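Long-range contacts in protection of telomeres protein 1 (Schizosaccharomyces pombe, PDB 5USB), which binds the single-stranded 3' overhang of telomeric DNA, protects it and regulates telomerase, this chain being a single-stranded-DNA-binding domain of the OB-fold class: residues 67-72 with 104-109; 13-18 with 92-97. The protein carries 1 engineered substitution. One frame throughout, in Å; residues are numbered along the deposited sequence.

Overall arrangement
Following the chain from its N terminus, 13-18 comes first, then 67-72, 92-97 and 104-109. Interaction 2 therefore closes a loop of 73 residues and interaction 1 one of 31; because their segments alternate, the two contacts cross rather than nest. Interaction 2 joins the first strand, 14-26, to 92-96, while interaction 1 sets 65-69 parallel to 102-106. The missing link is the antiparallel pair 92-96 with 102-106: Ile105 N lies 3.0 Å from Arg93 O, a probable hydrogen bond, and Leu106 CD1 packs 3.8 Å from Val92 CG1. The contact centres are about 11 Å apart. Together they tie early and late strands into one curled OB-fold sheet, along which the nucleic acid lies.

Interaction 1 (67-72 with 104-109); sequences CILWDE and CILHGD. With nucleotides of chain B.
Ile68 and Leu106 fix the parallel register of strands 67-69 and 104-106: Ile68 N gives to Cys104 O, and Leu106 N to Ile68 O at 2.8 Å. Trp70 N continues the ladder to Leu106 O; the short axes diverge by only 12°. Cys67, Cys104 and Leu106 reach Met89 on one face; Ile68 and Ile105 lie side by side on the other, with Ile68 CB 3.8 Å from Ile105 CD1. Asp71 runs outward past the strands. Its CB packs 3.7 Å from Gly108 CA, and its CG, anti to the carbonyl carbon (chi1 -56°), lies 3.4 Å from N1 of G1 of chain B. OD1 touches Gly108 CA and accepts G1 N1 at 2.7 Å, while OD2 accepts G1 N2 at 2.9 Å. From the other segment Gly108 N donates to G1 O6 at 2.9 Å, and His107 ND1 donates to G1 O6 and weakly to N7. In one of two modelled Trp70 conformers, G1 covers one ring face and Ile68 CG2 the opposite one; His107 lies nearly parallel (1°) but slid apart. Glu72 OE2 uses its syn lone pair for Asp109 N. The parallel pairing is characteristic of the OB-fold barrel, its loop ends forming a guanine-binding site.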
ATOM      1  N   CYS A  67      -3.077  -3.362  -1.726  1.00 12.12           N
ATOM      2  CA  CYS A  67      -4.087  -2.359  -2.066  1.00 12.73           C
ATOM      3  C   CYS A  67      -4.701  -2.811  -3.376  1.00 11.95           C
ATOM      4  O   CYS A  67      -3.967  -3.036  -4.337  1.00 13.30           O
ATOM      5  CB  CYS A  67      -3.483  -0.956  -2.206  1.00 14.09           C
ATOM      6  SG  CYS A  67      -2.478  -0.450  -0.783  1.00 17.22           S
ATOM      7  N   ILE A  68      -6.042  -2.920  -3.424  1.00 13.29           N
ATOM      8  CA  ILE A  68      -6.755  -3.259  -4.650  1.00 13.94           C
ATOM      9  C   ILE A  68      -7.445  -2.020  -5.198  1.00 13.34           C
ATOM     10  O   ILE A  68      -8.211  -1.364  -4.488  1.00 14.36           O
ATOM     11  CB  ILE A  68      -7.786  -4.378  -4.430  1.00 16.49           C
ATOM     12  CG1 ILE A  68      -7.135  -5.555  -3.715  1.00 20.55           C
ATOM     13  CG2 ILE A  68      -8.423  -4.779  -5.784  1.00 18.45           C
ATOM     14  CD1 ILE A  68      -6.108  -6.196  -4.494  1.00 22.61           C
ATOM     15  N   LEU A  69      -7.167  -1.714  -6.477  1.00 14.47           N
ATOM     16  CA  LEU A  69      -7.665  -0.518  -7.136  1.00 14.12           C
ATOM     17  C   LEU A  69      -8.596  -0.928  -8.268  1.00 12.89           C
ATOM     18  O   LEU A  69      -8.210  -1.727  -9.124  1.00 13.04           O
ATOM     19  CB  LEU A  69      -6.506   0.306  -7.694  1.00 12.60           C
ATOM     20  CG  LEU A  69      -5.726   1.216  -6.726  1.00 14.75           C
ATOM     21  CD1 LEU A  69      -5.020   0.478  -5.620  1.00 19.03           C
ATOM     22  CD2 LEU A  69      -4.697   2.088  -7.478  1.00 14.99           C
ATOM     23  N   TRP A  70      -9.821  -0.404  -8.260  0.56 15.35           N
ATOM     24  CA  TRP A  70     -10.789  -0.694  -9.308  0.56 16.05           C
ATOM     25  C   TRP A  70     -11.115   0.552 -10.117  0.56 13.88           C
ATOM     26  O   TRP A  70     -10.908   1.684  -9.678  0.56 15.15           O
ATOM     27  CB  TRP A  70     -12.095  -1.223  -8.721  0.56 19.49           C
ATOM     28  CG  TRP A  70     -12.110  -2.679  -8.389  0.56 22.08           C
ATOM     29  CD1 TRP A  70     -12.254  -3.723  -9.263  0.56 20.75           C
ATOM     30  CD2 TRP A  70     -12.033  -3.251  -7.089  0.56 21.34           C
ATOM     31  NE1 TRP A  70     -12.258  -4.905  -8.591  0.56 21.09           N
ATOM     32  CE2 TRP A  70     -12.124  -4.645  -7.246  0.56 22.38           C
ATOM     33  CE3 TRP A  70     -11.893  -2.719  -5.799  0.56 20.85           C
ATOM     34  CZ2 TRP A  70     -12.069  -5.517  -6.175  0.56 24.17           C
ATOM     35  CZ3 TRP A  70     -11.838  -3.589  -4.744  0.56 24.76           C
ATOM     36  CH2 TRP A  70     -11.932  -4.976  -4.934  0.56 26.03           C
ATOM     37  N   ASP A  71     -11.666   0.312 -11.300  1.00 16.04           N
ATOM     38  CA  ASP A  71     -12.318   1.376 -12.101  1.00 15.47           C
ATOM     39  C   ASP A  71     -11.346   2.529 -12.323  1.00 13.54           C
ATOM     40  O   ASP A  71     -10.208   2.286 -12.750  1.00 15.25           O
ATOM     41  CB  ASP A  71     -13.610   1.785 -11.411  1.00 16.71           C
ATOM     42  CG  ASP A  71     -14.530   0.629 -11.175  1.00 19.81           C
ATOM     43  OD1 ASP A  71     -15.102   0.582 -10.081  1.00 22.86           O
ATOM     44  OD2 ASP A  71     -14.624  -0.248 -12.048  1.00 25.31           O
ATOM     45  N   GLU A  72     -11.725   3.787 -12.047  1.00 17.68           N
ATOM     46  CA  GLU A  72     -10.847   4.907 -12.378  1.00 15.30           C
ATOM     47  C   GLU A  72      -9.502   4.804 -11.673  1.00 13.99           C
ATOM     48  O   GLU A  72      -8.487   5.270 -12.187  1.00 13.56           O
ATOM     49  CB  GLU A  72     -11.520   6.253 -12.041  1.00 16.13           C
ATOM     50  CG  GLU A  72     -11.788   6.579 -10.588  1.00 17.69           C
ATOM     51  CD  GLU A  72     -13.091   6.011 -10.042  1.00 24.06           C
ATOM     52  OE1 GLU A  72     -13.681   5.093 -10.645  1.00 22.35           O
ATOM     53  OE2 GLU A  72     -13.527   6.517  -8.985  1.00 24.66           O
ATOM     54  N   CYS A 104      -6.221  -2.862   1.763  1.00 15.35           N
ATOM     55  CA  CYS A 104      -6.713  -1.546   1.399  0.59 17.73           C
ATOM     56  C   CYS A 104      -7.452  -1.635   0.071  1.00 16.59           C
ATOM     57  O   CYS A 104      -7.007  -2.319  -0.853  1.00 15.62           O
ATOM     58  CB  CYS A 104      -5.533  -0.580   1.338  0.59 20.15           C
ATOM     59  SG  CYS A 104      -5.846   1.053   0.737  0.59 22.62           S
ATOM     60  N   ILE A 105      -8.572  -0.914  -0.020  1.00 18.74           N
ATOM     61  CA  ILE A 105      -9.469  -1.006  -1.156  1.00 21.58           C
ATOM     62  C   ILE A 105      -9.744   0.390  -1.674  1.00 22.69           C
ATOM     63  O   ILE A 105     -10.022   1.307  -0.892  1.00 22.86           O
ATOM     64  CB  ILE A 105     -10.783  -1.693  -0.765  1.00 26.45           C
ATOM     65  CG1 ILE A 105     -10.523  -3.118  -0.283  1.00 28.67           C
ATOM     66  CG2 ILE A 105     -11.716  -1.665  -1.934  1.00 35.64           C
ATOM     67  CD1 ILE A 105      -9.860  -4.018  -1.269  1.00 25.97           C
ATOM     68  N   LEU A 106      -9.668   0.553  -3.001  1.00 18.16           N
ATOM     69  CA  LEU A 106     -10.124   1.776  -3.664  1.00 18.34           C
ATOM     70  C   LEU A 106     -11.207   1.383  -4.675  1.00 18.18           C
ATOM     71  O   LEU A 106     -10.935   0.934  -5.790  1.00 16.87           O
ATOM     72  CB  LEU A 106      -8.970   2.535  -4.307  1.00 15.86           C
ATOM     73  CG  LEU A 106      -8.012   3.278  -3.395  1.00 17.94           C
ATOM     74  CD1 LEU A 106      -7.069   2.325  -2.708  1.00 18.89           C
ATOM     75  CD2 LEU A 106      -7.241   4.305  -4.142  1.00 20.37           C
ATOM     76  N   HIS A 107     -12.454   1.518  -4.244  1.00 22.30           N
ATOM     77  CA  HIS A 107     -13.602   1.209  -5.076  1.00 21.91           C
ATOM     78  C   HIS A 107     -13.873   2.364  -6.036  1.00 14.84           C
ATOM     79  O   HIS A 107     -13.631   3.516  -5.730  1.00 19.96           O
ATOM     80  CB  HIS A 107     -14.849   0.978  -4.205  1.00 23.43           C
ATOM     81  CG  HIS A 107     -14.834  -0.306  -3.424  1.00 24.12           C
ATOM     82  ND1 HIS A 107     -14.997  -1.540  -4.016  1.00 29.50           N
ATOM     83  CD2 HIS A 107     -14.747  -0.537  -2.090  1.00 31.96           C
ATOM     84  CE1 HIS A 107     -14.973  -2.479  -3.083  1.00 33.30           C
ATOM     85  NE2 HIS A 107     -14.825  -1.894  -1.907  1.00 32.56           N
ATOM     86  N   GLY A 108     -14.381   2.029  -7.214  1.00 18.04           N
ATOM     87  CA  GLY A 108     -14.818   3.052  -8.136  1.00 19.97           C
ATOM     88  C   GLY A 108     -15.784   3.976  -7.425  1.00 21.42           C
ATOM     89  O   GLY A 108     -16.674   3.488  -6.718  1.00 22.29           O
ATOM     90  N   ASP A 109     -15.552   5.243  -7.559  1.00 27.55           N
ATOM     91  CA  ASP A 109     -16.329   6.241  -6.825  1.00 24.24           C
ATOM     92  C   ASP A 109     -16.780   7.354  -7.782  1.00 33.17           C
ATOM     93  O   ASP A 109     -16.462   8.465  -7.533  1.00 28.62           O
ATOM     94  CB  ASP A 109     -15.486   6.813  -5.655  1.00 23.57           C
ATOM     95  CG  ASP A 109     -16.271   7.719  -4.758  1.00 33.75           C
ATOM     96  OD1 ASP A 109     -17.476   7.645  -4.816  1.00 37.55           O
ATOM     97  OD2 ASP A 109     -15.775   8.521  -3.974  1.00 31.88           O
TER
ATOM     98  O5'   G B   1     -18.937  -7.644  -4.018  1.00 51.79           O
ATOM     99  C5'   G B   1     -17.732  -7.232  -4.665  1.00 52.74           C
ATOM    100  C4'   G B   1     -17.679  -7.856  -6.031  1.00 55.11           C
ATOM    101  O4'   G B   1     -17.724  -6.832  -7.047  1.00 58.54           O
ATOM    102  C3'   G B   1     -16.430  -8.640  -6.350  1.00 54.50           C
ATOM    103  O3'   G B   1     -16.851  -9.532  -7.335  1.00 63.09           O
ATOM    104  C2'   G B   1     -15.475  -7.574  -6.904  1.00 51.12           C
ATOM    105  O2'   G B   1     -14.505  -7.848  -7.894  1.00 45.93           O
ATOM    106  C1'   G B   1     -16.421  -6.565  -7.521  1.00 46.73           C
ATOM    107  N9    G B   1     -16.081  -5.215  -7.119  1.00 33.60           N
ATOM    108  C8    G B   1     -16.006  -4.725  -5.841  1.00 34.42           C
ATOM    109  N7    G B   1     -15.751  -3.448  -5.798  1.00 32.84           N
ATOM    110  C5    G B   1     -15.683  -3.070  -7.129  1.00 33.16           C
ATOM    111  C6    G B   1     -15.430  -1.806  -7.707  1.00 22.95           C
ATOM    112  O6    G B   1     -15.229  -0.740  -7.140  1.00 28.19           O
ATOM    113  N1    G B   1     -15.425  -1.867  -9.095  1.00 26.99           N
ATOM    114  C2    G B   1     -15.628  -3.005  -9.833  1.00 28.07           C
ATOM    115  N2    G B   1     -15.572  -2.870 -11.160  1.00 32.37           N
ATOM    116  N3    G B   1     -15.870  -4.194  -9.304  1.00 33.84           N
ATOM    117  C4    G B   1     -15.880  -4.153  -7.955  1.00 30.44           C
ATOM    118  P    DG B   2     -16.820 -11.060  -7.057  1.00 73.77           P
ATOM    119  OP1  DG B   2     -17.448 -11.722  -8.216  1.00 69.03           O
ATOM    120  OP2  DG B   2     -17.307 -11.308  -5.695  1.00 58.58           O
ATOM    121  O5'  DG B   2     -15.270 -11.403  -7.103  1.00 57.60           O
ATOM    122  C5'  DG B   2     -14.533 -11.257  -8.313  1.00 43.41           C
ATOM    123  C4'  DG B   2     -13.059 -11.312  -7.996  1.00 49.59           C
ATOM    124  O4'  DG B   2     -12.561 -10.036  -7.555  1.00 46.69           O
ATOM    125  C3'  DG B   2     -12.702 -12.256  -6.862  1.00 43.91           C
ATOM    126  O3'  DG B   2     -12.649 -13.548  -7.436  1.00 40.58           O
ATOM    127  C2'  DG B   2     -11.342 -11.727  -6.444  1.00 39.84           C
ATOM    128  C1'  DG B   2     -11.486 -10.230  -6.634  1.00 37.11           C
ATOM    129  N9   DG B   2     -11.810  -9.492  -5.423  1.00 31.23           N
ATOM    130  C8   DG B   2     -13.046  -9.014  -5.093  1.00 32.82           C
ATOM    131  N7   DG B   2     -13.068  -8.380  -3.956  1.00 35.92           N
ATOM    132  C5   DG B   2     -11.771  -8.480  -3.488  1.00 27.38           C
ATOM    133  C6   DG B   2     -11.195  -7.994  -2.291  1.00 28.50           C
ATOM    134  O6   DG B   2     -11.728  -7.339  -1.397  1.00 32.25           O
ATOM    135  N1   DG B   2      -9.848  -8.328  -2.198  1.00 34.20           N
ATOM    136  C2   DG B   2      -9.144  -9.015  -3.155  1.00 33.43           C
ATOM    137  N2   DG B   2      -7.853  -9.221  -2.899  1.00 36.26           N
ATOM    138  N3   DG B   2      -9.674  -9.478  -4.275  1.00 36.82           N
ATOM    139  C4   DG B   2     -10.981  -9.171  -4.377  1.00 29.74           C
TER

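Interaction 2 (13-18 with 92-97); sequences QRCSFY and VRTKID. With nucleotides of chain B.
The Arg93 guanidinium lays one face over the backbone of Gln13, whose N sits 3.8 Å above the plane, over its centre. The Arg93 chain is bent at chi2 (74°), which folds the group back across the neighbouring segment. The Phe17 ring has Cys15 SG in plane at its edge, while Val92 CG2 approaches CE2 of Phe17 obliquely at 3.9 Å. Backbone bonds hold the register: Cys15 and Val92 form an antiparallel hydrogen-bonded pair, with Cys15 N to Val92 O 2.8 Å and Val92 N to Cys15 O 2.9 Å, and Arg14 with Arg93 is the non-hydrogen-bonded pair. Thr94 N then reaches Gln13 O at 3.0 Å. Thr94 OG1 accepts Gln13 N at 3.2 Å in a nearly straight bond (170°) and is also bonded to Thr10 O. The segments meet only near one end; the short strand axes run at 115° to each other, far from antiparallel. Farther along 92-97, Lys95 NZ bonds to O6 of DG2 of chain B, and Asp97 OD2 accepts N3 of DT4 of chain B at 2.8 Å. The chemistry thus implies a junction of backbone hydrogen bonds, supplemented by the Thr94 hydroxyl and Arg93 guanidinium, with base contacts at the far end.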
ATOM      1  N   GLN A  13     -11.546   1.380   8.649  1.00 19.96           N
ATOM      2  CA  GLN A  13     -11.412   2.804   8.868  1.00 21.41           C
ATOM      3  C   GLN A  13     -10.966   3.447   7.570  1.00 24.72           C
ATOM      4  O   GLN A  13     -10.525   2.774   6.630  1.00 24.64           O
ATOM      5  CB  GLN A  13     -10.427   3.118   9.982  1.00 25.19           C
ATOM      6  CG  GLN A  13      -8.987   2.903   9.583  1.00 23.48           C
ATOM      7  CD  GLN A  13      -8.007   3.285  10.668  1.00 33.63           C
ATOM      8  OE1 GLN A  13      -6.806   3.050  10.532  1.00 31.64           O
ATOM      9  NE2 GLN A  13      -8.508   3.864  11.760  1.00 38.32           N
ATOM     10  N   ARG A  14     -11.148   4.755   7.518  1.00 20.23           N
ATOM     11  CA  ARG A  14     -10.541   5.575   6.491  1.00 21.74           C
ATOM     12  C   ARG A  14      -9.174   6.029   7.005  1.00 18.58           C
ATOM     13  O   ARG A  14      -9.054   6.455   8.151  1.00 20.83           O
ATOM     14  CB  ARG A  14     -11.460   6.769   6.189  1.00 29.79           C
ATOM     15  CG  ARG A  14     -10.783   7.999   5.610  1.00 32.40           C
ATOM     16  CD  ARG A  14     -11.779   9.124   5.322  1.00 40.36           C
ATOM     17  NE  ARG A  14     -12.168   9.869   6.520  1.00 36.08           N
ATOM     18  CZ  ARG A  14     -11.457  10.863   7.043  1.00 43.60           C
ATOM     19  NH1 ARG A  14     -10.310  11.235   6.485  1.00 51.66           N
ATOM     20  NH2 ARG A  14     -11.890  11.497   8.126  1.00 53.73           N
ATOM     21  N   CYS A  15      -8.141   5.938   6.168  1.00 18.38           N
ATOM     22  CA  CYS A  15      -6.840   6.376   6.625  1.00 17.82           C
ATOM     23  C   CYS A  15      -6.065   6.972   5.466  1.00 15.41           C
ATOM     24  O   CYS A  15      -6.466   6.876   4.300  1.00 18.37           O
ATOM     25  CB  CYS A  15      -6.078   5.230   7.272  1.00 20.85           C
ATOM     26  SG  CYS A  15      -5.782   3.874   6.127  1.00 22.44           S
ATOM     27  N   SER A  16      -4.967   7.632   5.816  1.00 14.96           N
ATOM     28  CA  SER A  16      -4.039   8.228   4.885  1.00 13.55           C
ATOM     29  C   SER A  16      -2.610   7.934   5.296  1.00 14.62           C
ATOM     30  O   SER A  16      -2.293   7.958   6.482  1.00 14.67           O
ATOM     31  CB  SER A  16      -4.246   9.753   4.839  1.00 16.66           C
ATOM     32  OG  SER A  16      -5.577  10.073   4.500  1.00 15.00           O
ATOM     33  N   PHE A  17      -1.735   7.676   4.316  1.00 13.68           N
ATOM     34  CA  PHE A  17      -0.361   7.306   4.632  1.00 14.70           C
ATOM     35  C   PHE A  17       0.540   7.514   3.426  1.00 13.96           C
ATOM     36  O   PHE A  17       0.084   7.558   2.283  1.00 13.25           O
ATOM     37  CB  PHE A  17      -0.269   5.850   5.120  1.00 14.19           C
ATOM     38  CG  PHE A  17      -0.888   4.844   4.198  1.00 13.97           C
ATOM     39  CD1 PHE A  17      -0.158   4.310   3.150  1.00 14.55           C
ATOM     40  CD2 PHE A  17      -2.177   4.398   4.415  1.00 14.29           C
ATOM     41  CE1 PHE A  17      -0.731   3.391   2.298  1.00 14.24           C
ATOM     42  CE2 PHE A  17      -2.756   3.453   3.571  1.00 16.03           C
ATOM     43  CZ  PHE A  17      -2.018   2.957   2.510  1.00 14.13           C
ATOM     44  N   TYR A  18       1.827   7.606   3.711  1.00 13.23           N
ATOM     45  CA  TYR A  18       2.904   7.587   2.737  1.00 12.78           C
ATOM     46  C   TYR A  18       3.499   6.180   2.734  1.00 12.01           C
ATOM     47  O   TYR A  18       3.621   5.548   3.785  1.00 14.15           O
ATOM     48  CB  TYR A  18       3.998   8.598   3.123  1.00 14.55           C
ATOM     49  CG  TYR A  18       3.597  10.044   2.948  1.00 15.92           C
ATOM     50  CD1 TYR A  18       3.893  10.680   1.767  1.00 16.82           C
ATOM     51  CD2 TYR A  18       2.971  10.751   3.959  1.00 22.45           C
ATOM     52  CE1 TYR A  18       3.546  12.000   1.579  1.00 19.26           C
ATOM     53  CE2 TYR A  18       2.615  12.066   3.786  1.00 20.10           C
ATOM     54  CZ  TYR A  18       2.903  12.684   2.608  1.00 21.81           C
ATOM     55  OH  TYR A  18       2.557  14.023   2.400  1.00 25.23           O
ATOM     56  N   VAL A  92      -8.266   6.394   2.083  1.00 16.75           N
ATOM     57  CA  VAL A  92      -8.553   5.065   1.589  1.00 14.68           C
ATOM     58  C   VAL A  92      -9.110   4.218   2.716  1.00 18.37           C
ATOM     59  O   VAL A  92      -8.946   4.507   3.901  1.00 20.97           O
ATOM     60  CB  VAL A  92      -7.300   4.435   0.955  1.00 16.76           C
ATOM     61  CG1 VAL A  92      -6.876   5.238  -0.256  1.00 18.00           C
ATOM     62  CG2 VAL A  92      -6.167   4.342   1.959  1.00 18.97           C
ATOM     63  N   ARG A  93      -9.866   3.225   2.309  1.00 18.68           N
ATOM     64  CA  ARG A  93     -10.619   2.357   3.177  1.00 20.96           C
ATOM     65  C   ARG A  93      -9.861   1.065   3.424  1.00 16.23           C
ATOM     66  O   ARG A  93      -9.184   0.547   2.527  1.00 18.23           O
ATOM     67  CB  ARG A  93     -11.946   2.072   2.488  1.00 24.62           C
ATOM     68  CG  ARG A  93     -12.912   1.365   3.279  1.00 41.57           C
ATOM     69  CD  ARG A  93     -13.509   2.242   4.327  1.00 43.26           C
ATOM     70  NE  ARG A  93     -14.163   1.333   5.222  1.00 44.88           N
ATOM     71  CZ  ARG A  93     -14.686   1.622   6.398  1.00 37.54           C
ATOM     72  NH1 ARG A  93     -14.662   2.862   6.912  1.00 30.90           N
ATOM     73  NH2 ARG A  93     -15.218   0.606   7.055  1.00 23.17           N
ATOM     74  N   THR A  94      -9.923   0.559   4.646  1.00 16.51           N
ATOM     75  CA  THR A  94      -9.335  -0.735   4.937  1.00 15.70           C
ATOM     76  C   THR A  94     -10.421  -1.763   5.241  1.00 16.52           C
ATOM     77  O   THR A  94     -11.545  -1.435   5.634  1.00 18.94           O
ATOM     78  CB  THR A  94      -8.397  -0.652   6.129  1.00 18.82           C
ATOM     79  OG1 THR A  94      -9.179  -0.347   7.284  1.00 18.53           O
ATOM     80  CG2 THR A  94      -7.380   0.422   5.934  1.00 18.19           C
ATOM     81  N   LYS A  95     -10.075  -3.023   5.031  1.00 15.38           N
ATOM     82  CA  LYS A  95     -10.972  -4.123   5.336  1.00 15.78           C
ATOM     83  C   LYS A  95     -10.125  -5.320   5.711  1.00 21.25           C
ATOM     84  O   LYS A  95      -8.887  -5.273   5.710  1.00 18.94           O
ATOM     85  CB  LYS A  95     -11.899  -4.451   4.164  1.00 21.99           C
ATOM     86  CG  LYS A  95     -11.190  -4.883   2.901  1.00 23.45           C
ATOM     87  CD  LYS A  95     -12.159  -5.269   1.807  1.00 33.42           C
ATOM     88  CE  LYS A  95     -12.737  -6.639   2.038  1.00 35.42           C
ATOM     89  NZ  LYS A  95     -13.032  -7.289   0.747  1.00 36.87           N
ATOM     90  N   ILE A  96     -10.818  -6.402   6.042  1.00 21.46           N
ATOM     91  CA  ILE A  96     -10.207  -7.682   6.359  1.00 24.70           C
ATOM     92  C   ILE A  96     -10.658  -8.660   5.297  1.00 26.04           C
ATOM     93  O   ILE A  96     -11.838  -8.661   4.921  1.00 27.03           O
ATOM     94  CB  ILE A  96     -10.637  -8.163   7.757  1.00 28.04           C
ATOM     95  CG1 ILE A  96     -10.162  -7.171   8.810  1.00 30.17           C
ATOM     96  CG2 ILE A  96     -10.107  -9.539   8.008  1.00 32.64           C
ATOM     97  CD1 ILE A  96      -8.653  -7.161   8.987  1.00 37.38           C
ATOM     98  N   ASP A  97      -9.733  -9.479   4.804  1.00 24.55           N
ATOM     99  CA  ASP A  97     -10.094 -10.416   3.756  1.00 27.82           C
ATOM    100  C   ASP A  97     -10.621 -11.707   4.379  1.00 25.70           C
ATOM    101  O   ASP A  97     -10.811 -11.814   5.597  1.00 30.13           O
ATOM    102  CB  ASP A  97      -8.929 -10.659   2.784  1.00 26.74           C
ATOM    103  CG  ASP A  97      -7.758 -11.433   3.376  1.00 27.22           C
ATOM    104  OD1 ASP A  97      -7.887 -12.070   4.430  1.00 22.27           O
ATOM    105  OD2 ASP A  97      -6.658 -11.430   2.743  1.00 26.10           O
TER
ATOM    106  P    DT B   4      -6.806 -18.099  -4.676  1.00 33.59           P
ATOM    107  OP1  DT B   4      -6.064 -18.951  -5.592  1.00 40.06           O
ATOM    108  OP2  DT B   4      -7.811 -18.686  -3.811  1.00 36.09           O
ATOM    109  O5'  DT B   4      -5.688 -17.411  -3.780  1.00 28.82           O
ATOM    110  C5'  DT B   4      -4.781 -16.486  -4.354  1.00 26.88           C
ATOM    111  C4'  DT B   4      -3.884 -15.886  -3.299  1.00 27.15           C
ATOM    112  O4'  DT B   4      -4.657 -14.985  -2.471  1.00 25.11           O
ATOM    113  C3'  DT B   4      -3.236 -16.886  -2.340  1.00 24.43           C
ATOM    114  O3'  DT B   4      -1.957 -16.386  -1.949  1.00 28.07           O
ATOM    115  C2'  DT B   4      -4.155 -16.827  -1.137  1.00 22.17           C
ATOM    116  C1'  DT B   4      -4.501 -15.348  -1.116  1.00 24.66           C
ATOM    117  N1   DT B   4      -5.744 -14.999  -0.410  1.00 30.96           N
ATOM    118  C2   DT B   4      -5.727 -13.937   0.461  1.00 27.60           C
ATOM    119  O2   DT B   4      -4.758 -13.230   0.624  1.00 23.81           O
ATOM    120  N3   DT B   4      -6.928 -13.675   1.059  1.00 31.52           N
ATOM    121  C4   DT B   4      -8.104 -14.378   0.913  1.00 36.43           C
ATOM    122  O4   DT B   4      -9.100 -14.031   1.531  1.00 39.47           O
ATOM    123  C5   DT B   4      -8.049 -15.487  -0.002  1.00 34.60           C
ATOM    124  C7   DT B   4      -9.284 -16.302  -0.226  1.00 37.73           C
ATOM    125  C6   DT B   4      -6.881 -15.752  -0.595  1.00 31.74           C
ATOM    126  P    DG B   2     -16.820 -11.060  -7.057  1.00 73.77           P
ATOM    127  OP1  DG B   2     -17.448 -11.722  -8.216  1.00 69.03           O
ATOM    128  OP2  DG B   2     -17.307 -11.308  -5.695  1.00 58.58           O
ATOM    129  O5'  DG B   2     -15.270 -11.403  -7.103  1.00 57.60           O
ATOM    130  C5'  DG B   2     -14.533 -11.257  -8.313  1.00 43.41           C
ATOM    131  C4'  DG B   2     -13.059 -11.312  -7.996  1.00 49.59           C
ATOM    132  O4'  DG B   2     -12.561 -10.036  -7.555  1.00 46.69           O
ATOM    133  C3'  DG B   2     -12.702 -12.256  -6.862  1.00 43.91           C
ATOM    134  O3'  DG B   2     -12.649 -13.548  -7.436  1.00 40.58           O
ATOM    135  C2'  DG B   2     -11.342 -11.727  -6.444  1.00 39.84           C
ATOM    136  C1'  DG B   2     -11.486 -10.230  -6.634  1.00 37.11           C
ATOM    137  N9   DG B   2     -11.810  -9.492  -5.423  1.00 31.23           N
ATOM    138  C8   DG B   2     -13.046  -9.014  -5.093  1.00 32.82           C
ATOM    139  N7   DG B   2     -13.068  -8.380  -3.956  1.00 35.92           N
ATOM    140  C5   DG B   2     -11.771  -8.480  -3.488  1.00 27.38           C
ATOM    141  C6   DG B   2     -11.195  -7.994  -2.291  1.00 28.50           C
ATOM    142  O6   DG B   2     -11.728  -7.339  -1.397  1.00 32.25           O
ATOM    143  N1   DG B   2      -9.848  -8.328  -2.198  1.00 34.20           N
ATOM    144  C2   DG B   2      -9.144  -9.015  -3.155  1.00 33.43           C
ATOM    145  N2   DG B   2      -7.853  -9.221  -2.899  1.00 36.26           N
ATOM    146  N3   DG B   2      -9.674  -9.478  -4.275  1.00 36.82           N
ATOM    147  C4   DG B   2     -10.981  -9.171  -4.377  1.00 29.74           C
TER